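Side-chain contacts in Serine/threonine-protein kinase Tel1 (Chaetomium thermophilum, PDB 6SKY), which probably phosphorylates serines and threonines followed by glutamine in response to DNA damage, as a large ATP- and magnesium-binding protein kinase of the ATM family: residues A[1549-1553]-A[1554-1558]; A[2059-2062]-A[2063-2067]; A[1892-1895]-A[1896-1899]. All coordinates share one frame; numbering follows the deposited sequence.

Interaction 1 (A[1549-1553]-A[1554-1558]); sequences SGNAE and KGTHE
T1556 and N1551 face each other across the mouth of a tight loop, and the hydroxyl of T1556 donates a hydrogen bond to the amide oxygen of N1551, with OG1 2.6 Å from OD1. The hydroxyl arrives in the plane of the amide carbonyl, on a lone pair, at a C=O...donor angle of 141°. OD1 of N1551 also takes a weak bond, 3.5 Å, from the backbone N of E1553. With chi1 at 60°, OG1 of T1556 sits between its own backbone N and carbonyl carbon, while CG2 lies 4.2 Å from CB of E1553.

On the other flank, E1558 lies against the incoming chain. Its CB rests on CA of G1550 at 3.8 Å and its CG comes close to the carbonyl O of S1549. The chain then bends at chi2, bringing the carboxylate across the N1551 amide, OE1 of E1558 3.6 Å from ND2 of N1551, the two planes 58° apart. OE2 of E1558 is held by a salt bridge to R1547.

The reversal between the two sides is a type II turn from E1553 to T1556. G1555 takes the positive phi that a side chain would disfavour here. K1554, on the outside of the turn, reaches away to a salt bridge with E1604, and A1552 pairs through its backbone with V1602, tying the loop to the chain beyond helix 1578-1588.

T1556 is the N-cap of helix 1557-1569: its OG1 caps a backbone N just past E1558 and is also bonded to OG of S1559. One hydroxyl therefore serves the helix start and the loop amide together, joining the first turn of the helix to the segment that leads into it.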
# COMPACT_ATOMS: atom_id res chain seq x y z
N SER A 1549 47.06 -31.56 31.68
CA SER A 1549 45.80 -31.00 31.19
C SER A 1549 46.01 -30.35 29.84
O SER A 1549 47.09 -30.41 29.25
CB SER A 1549 45.24 -30.00 32.20
OG SER A 1549 45.88 -28.75 32.07
N GLY A 1550 44.96 -29.72 29.34
CA GLY A 1550 45.01 -29.00 28.08
C GLY A 1550 44.51 -27.58 28.23
O GLY A 1550 43.69 -27.29 29.11
N ASN A 1551 45.01 -26.69 27.38
CA ASN A 1551 44.60 -25.30 27.38
C ASN A 1551 44.42 -24.84 25.94
O ASN A 1551 44.71 -25.58 24.99
CB ASN A 1551 45.60 -24.41 28.12
CG ASN A 1551 47.01 -24.57 27.61
OD1 ASN A 1551 47.35 -24.11 26.53
ND2 ASN A 1551 47.85 -25.22 28.41
N ALA A 1552 43.95 -23.61 25.77
CA ALA A 1552 43.71 -23.04 24.46
C ALA A 1552 44.55 -21.80 24.20
O ALA A 1552 44.29 -21.09 23.22
CB ALA A 1552 42.23 -22.72 24.27
N GLU A 1553 45.55 -21.52 25.03
CA GLU A 1553 46.39 -20.36 24.82
C GLU A 1553 47.24 -20.52 23.57
O GLU A 1553 47.53 -21.63 23.11
CB GLU A 1553 47.29 -20.13 26.03
CG GLU A 1553 46.57 -19.51 27.19
CD GLU A 1553 47.49 -18.70 28.07
OE1 GLU A 1553 48.68 -19.06 28.17
OE2 GLU A 1553 47.03 -17.68 28.63
N LYS A 1554 47.66 -19.40 23.02
CA LYS A 1554 48.33 -19.38 21.72
C LYS A 1554 49.83 -19.57 21.92
O LYS A 1554 50.51 -18.67 22.42
CB LYS A 1554 48.03 -18.07 20.99
CG LYS A 1554 48.06 -18.20 19.48
CD LYS A 1554 47.44 -16.98 18.83
CE LYS A 1554 47.17 -17.24 17.35
NZ LYS A 1554 46.52 -16.08 16.69
N GLY A 1555 50.33 -20.74 21.53
CA GLY A 1555 51.76 -21.01 21.55
C GLY A 1555 52.19 -22.10 22.50
O GLY A 1555 53.38 -22.45 22.50
N THR A 1556 51.30 -22.66 23.30
CA THR A 1556 51.67 -23.74 24.19
C THR A 1556 51.73 -25.05 23.42
O THR A 1556 51.45 -25.11 22.22
CB THR A 1556 50.70 -23.83 25.36
OG1 THR A 1556 49.38 -24.07 24.87
CG2 THR A 1556 50.70 -22.55 26.15
N HIS A 1557 52.12 -26.13 24.11
CA HIS A 1557 52.17 -27.43 23.46
C HIS A 1557 50.80 -28.08 23.39
O HIS A 1557 50.45 -28.70 22.39
CB HIS A 1557 53.15 -28.34 24.19
CG HIS A 1557 54.59 -27.97 23.98
ND1 HIS A 1557 55.17 -27.92 22.73
CD2 HIS A 1557 55.56 -27.65 24.87
CE1 HIS A 1557 56.43 -27.57 22.86
NE2 HIS A 1557 56.70 -27.40 24.14
N GLU A 1558 50.01 -27.94 24.46
CA GLU A 1558 48.69 -28.55 24.49
C GLU A 1558 47.77 -27.95 23.44
O GLU A 1558 47.00 -28.67 22.79
CB GLU A 1558 48.07 -28.40 25.88
CG GLU A 1558 48.94 -28.92 27.01
CD GLU A 1558 50.03 -27.96 27.41
OE1 GLU A 1558 50.37 -27.07 26.61
OE2 GLU A 1558 50.56 -28.09 28.53

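Interaction 2 (A[2059-2062]-A[2063-2067]); sequences VHDG and LKNTV
V2059, H2060, D2061 and G2062 hand their carbonyl oxygens in turn to the backbone N atoms of L2063, K2064, N2065 and T2066, the plain i to i+4 ladder of an alpha helix, each bond nearly straight. G2062 O takes a second donor: OG1 of T2066 bonds to it at 2.9 Å. That hydroxyl lies 35° out of the carbonyl plane, and it comes from the opposite face to T2066 N, so two bonds from one residue straddle a single oxygen. The hydroxyl is placed by chi1 of -59°, which sets OG1 beside its own backbone N, facing back down the helix.

One turn round, D2061 and N2065 meet through OD1 and ND2, 2.6 Å apart. The bond is weak, bent to 126° at the hydrogen, and the carboxylate and amide planes are well turned from each other. K2064 runs past the same aspartate: its NZ is 4.2 Å from OD1 of D2061, beyond a salt bridge, while its CB lies on the carbonyl O of H2060 at 3.4 Å.

The apolar side is carried by L2063. Its CD1 comes to the edge of the H2060 ring, near the ring plane and 4.1 Å from ND1, and the same methyl is 4.4 Å from CG1 of V2059. L2063 packs on L2087 and L2090 of helix 2077-2097, and T2066 on L2087. K2064 and V2067 meet L1630 of helix 1627-1644.

This helix of the FAT region thus packs on helices 2077-2097 and 1627-1644 of the alpha solenoid, with D2061, K2064 and N2065 forming a polar strip. The nearby ammonium of K2064 would be expected to steady the negative charge of D2061, and T2066, buried against L2087, spends its hydroxyl on its own helix.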
# COMPACT_ATOMS: atom_id res chain seq x y z
N VAL A 2059 28.99 -15.53 31.81
CA VAL A 2059 29.01 -15.73 30.37
C VAL A 2059 29.47 -17.14 30.03
O VAL A 2059 28.91 -17.80 29.16
CB VAL A 2059 29.89 -14.66 29.70
CG1 VAL A 2059 30.09 -14.99 28.25
CG2 VAL A 2059 29.26 -13.30 29.85
N HIS A 2060 30.51 -17.62 30.72
CA HIS A 2060 31.03 -18.96 30.43
C HIS A 2060 30.05 -20.04 30.84
O HIS A 2060 29.91 -21.05 30.14
CB HIS A 2060 32.37 -19.15 31.13
CG HIS A 2060 33.47 -18.34 30.53
ND1 HIS A 2060 33.38 -17.76 29.29
CD2 HIS A 2060 34.70 -18.03 31.00
CE1 HIS A 2060 34.49 -17.11 29.02
NE2 HIS A 2060 35.31 -17.26 30.05
N ASP A 2061 29.34 -19.85 31.95
CA ASP A 2061 28.29 -20.79 32.30
C ASP A 2061 27.19 -20.80 31.25
O ASP A 2061 26.63 -21.86 30.93
CB ASP A 2061 27.73 -20.45 33.68
CG ASP A 2061 26.88 -21.57 34.26
OD1 ASP A 2061 26.70 -22.60 33.58
OD2 ASP A 2061 26.40 -21.41 35.40
N GLY A 2062 26.87 -19.63 30.70
CA GLY A 2062 25.87 -19.58 29.64
C GLY A 2062 26.29 -20.34 28.40
O GLY A 2062 25.51 -21.09 27.82
N LEU A 2063 27.54 -20.14 27.97
CA LEU A 2063 28.05 -20.86 26.80
C LEU A 2063 28.03 -22.36 27.02
O LEU A 2063 27.62 -23.13 26.14
CB LEU A 2063 29.46 -20.39 26.48
CG LEU A 2063 29.65 -18.96 26.00
CD1 LEU A 2063 31.11 -18.60 26.00
CD2 LEU A 2063 29.08 -18.79 24.62
N LYS A 2064 28.46 -22.80 28.19
CA LYS A 2064 28.49 -24.22 28.51
C LYS A 2064 27.09 -24.83 28.48
O LYS A 2064 26.87 -25.89 27.89
CB LYS A 2064 29.13 -24.40 29.88
CG LYS A 2064 29.36 -25.80 30.34
CD LYS A 2064 29.75 -25.74 31.79
CE LYS A 2064 30.75 -24.62 32.04
NZ LYS A 2064 30.65 -24.06 33.41
N ASN A 2065 26.13 -24.16 29.12
CA ASN A 2065 24.77 -24.69 29.15
C ASN A 2065 24.15 -24.71 27.76
O ASN A 2065 23.42 -25.64 27.41
CB ASN A 2065 23.92 -23.87 30.10
CG ASN A 2065 24.45 -23.89 31.51
OD1 ASN A 2065 24.82 -24.94 32.02
ND2 ASN A 2065 24.50 -22.73 32.14
N THR A 2066 24.42 -23.69 26.94
CA THR A 2066 23.87 -23.67 25.60
C THR A 2066 24.41 -24.81 24.76
O THR A 2066 23.67 -25.44 24.00
CB THR A 2066 24.15 -22.33 24.93
OG1 THR A 2066 23.57 -21.28 25.70
CG2 THR A 2066 23.55 -22.31 23.56
N VAL A 2067 25.71 -25.10 24.87
CA VAL A 2067 26.26 -26.22 24.11
C VAL A 2067 25.68 -27.54 24.61
O VAL A 2067 25.37 -28.43 23.81
CB VAL A 2067 27.79 -26.21 24.16
CG1 VAL A 2067 28.34 -27.46 23.55
CG2 VAL A 2067 28.30 -25.03 23.43

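Interaction 3 (A[1892-1895]-A[1896-1899]); sequences ELAA and ESTR
S1897 and T1898 both hold their hydroxyls between backbone N and carbonyl carbon, chi1 69° and 73°, which swings each oxygen back to a carbonyl three residues earlier. T1898 OG1 donates to A1895 O at 2.6 Å, tilted somewhat from the carbonyl plane. R1899 N reaches the same oxygen at 3.3 Å along a nearly straight line, so A1895 O carries two donors, with T1898 N adding a weak third. The S1897 hydroxyl comes back to A1894 O, but its modelled distance is too short to be trusted in detail.

On another side of the helix, E1896 runs extended past CG, which lies 3.3 Å from the carbonyl O of E1892. The E1896 and L1893 side chains cross, OE2 of E1896 ending 4.2 Å from CD2 of L1893; the E1896 side chain also touches Y2723 and M2726 of helix 2722-2726, and OE2 has R2722 as a long, weak ion-pair partner. Cut back to an alanine, this position is likely to lose the cover over the L1893 methyl and the contact with Y2723 and M2726, and to leave R2722 without that distant carboxylate. E1892, one turn back, is in a salt bridge with R2739.

Two glutamates on one side thus face arginines of the kinase domain, where the positive charge probably eases their mutual repulsion, while the hydroxyls of S1897 and T1898 turn back on carbonyls late in helix 1884-1898.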
# COMPACT_ATOMS: atom_id res chain seq x y z
N GLU A 1892 4.86 -38.49 0.11
CA GLU A 1892 4.78 -38.53 -1.35
C GLU A 1892 4.68 -39.95 -1.86
O GLU A 1892 3.92 -40.22 -2.80
CB GLU A 1892 5.97 -37.82 -1.95
CG GLU A 1892 6.04 -36.39 -1.51
CD GLU A 1892 6.26 -35.45 -2.66
OE1 GLU A 1892 6.46 -35.95 -3.79
OE2 GLU A 1892 6.24 -34.23 -2.44
N LEU A 1893 5.43 -40.88 -1.28
CA LEU A 1893 5.27 -42.29 -1.66
C LEU A 1893 3.86 -42.79 -1.37
O LEU A 1893 3.28 -43.54 -2.16
CB LEU A 1893 6.30 -43.15 -0.94
CG LEU A 1893 7.76 -42.82 -1.25
CD1 LEU A 1893 8.67 -43.71 -0.48
CD2 LEU A 1893 8.01 -42.98 -2.71
N ALA A 1894 3.27 -42.36 -0.26
CA ALA A 1894 1.90 -42.73 0.05
C ALA A 1894 0.92 -42.18 -0.99
O ALA A 1894 0.04 -42.90 -1.48
CB ALA A 1894 1.52 -42.24 1.44
N ALA A 1895 1.06 -40.90 -1.32
CA ALA A 1895 0.19 -40.30 -2.33
C ALA A 1895 0.31 -41.03 -3.66
O ALA A 1895 -0.69 -41.21 -4.36
CB ALA A 1895 0.53 -38.82 -2.50
N GLU A 1896 1.51 -41.46 -4.03
CA GLU A 1896 1.65 -42.27 -5.23
C GLU A 1896 0.91 -43.58 -5.09
O GLU A 1896 0.31 -44.07 -6.05
CB GLU A 1896 3.12 -42.53 -5.54
CG GLU A 1896 3.93 -41.31 -5.89
CD GLU A 1896 5.40 -41.62 -6.00
OE1 GLU A 1896 5.73 -42.77 -6.35
OE2 GLU A 1896 6.22 -40.72 -5.74
N SER A 1897 0.95 -44.18 -3.90
CA SER A 1897 0.24 -45.44 -3.70
C SER A 1897 -1.27 -45.27 -3.84
O SER A 1897 -1.95 -46.21 -4.26
CB SER A 1897 0.58 -46.02 -2.32
OG SER A 1897 0.03 -45.23 -1.28
N THR A 1898 -1.80 -44.09 -3.51
CA THR A 1898 -3.24 -43.88 -3.68
C THR A 1898 -3.61 -43.84 -5.16
O THR A 1898 -4.47 -44.61 -5.62
CB THR A 1898 -3.70 -42.59 -3.00
OG1 THR A 1898 -3.24 -41.46 -3.73
CG2 THR A 1898 -3.20 -42.52 -1.56
N ARG A 1899 -2.99 -42.95 -5.92
CA ARG A 1899 -3.22 -42.86 -7.36
C ARG A 1899 -2.76 -44.14 -8.05
O ARG A 1899 -3.55 -45.06 -8.27
CB ARG A 1899 -2.49 -41.66 -7.96
CG ARG A 1899 -1.58 -42.01 -9.13
CD ARG A 1899 -0.75 -40.82 -9.59
NE ARG A 1899 0.19 -40.38 -8.56
CZ ARG A 1899 1.09 -39.42 -8.73
NH1 ARG A 1899 1.19 -38.79 -9.89
NH2 ARG A 1899 1.90 -39.09 -7.73

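Along the chain the three follow in series: interaction 1 first, then interaction 3, and interaction 2 last. None nests in or crosses another, since each joins neighbouring residues. Interaction 1 alone closes a loop, the one between helices 1530-1543 and 1557-1569; the other two run along single helices, 1884-1898 and 2052-2070, both in the FAT range. Interactions 1 and 2 lie about 21 Å apart between centres without touching, whereas interaction 3 stands about 46 Å from interaction 2 and 57 Å from interaction 1. The helix of interaction 2 packs on other solenoid helices, and that of interaction 3 borders the kinase domain.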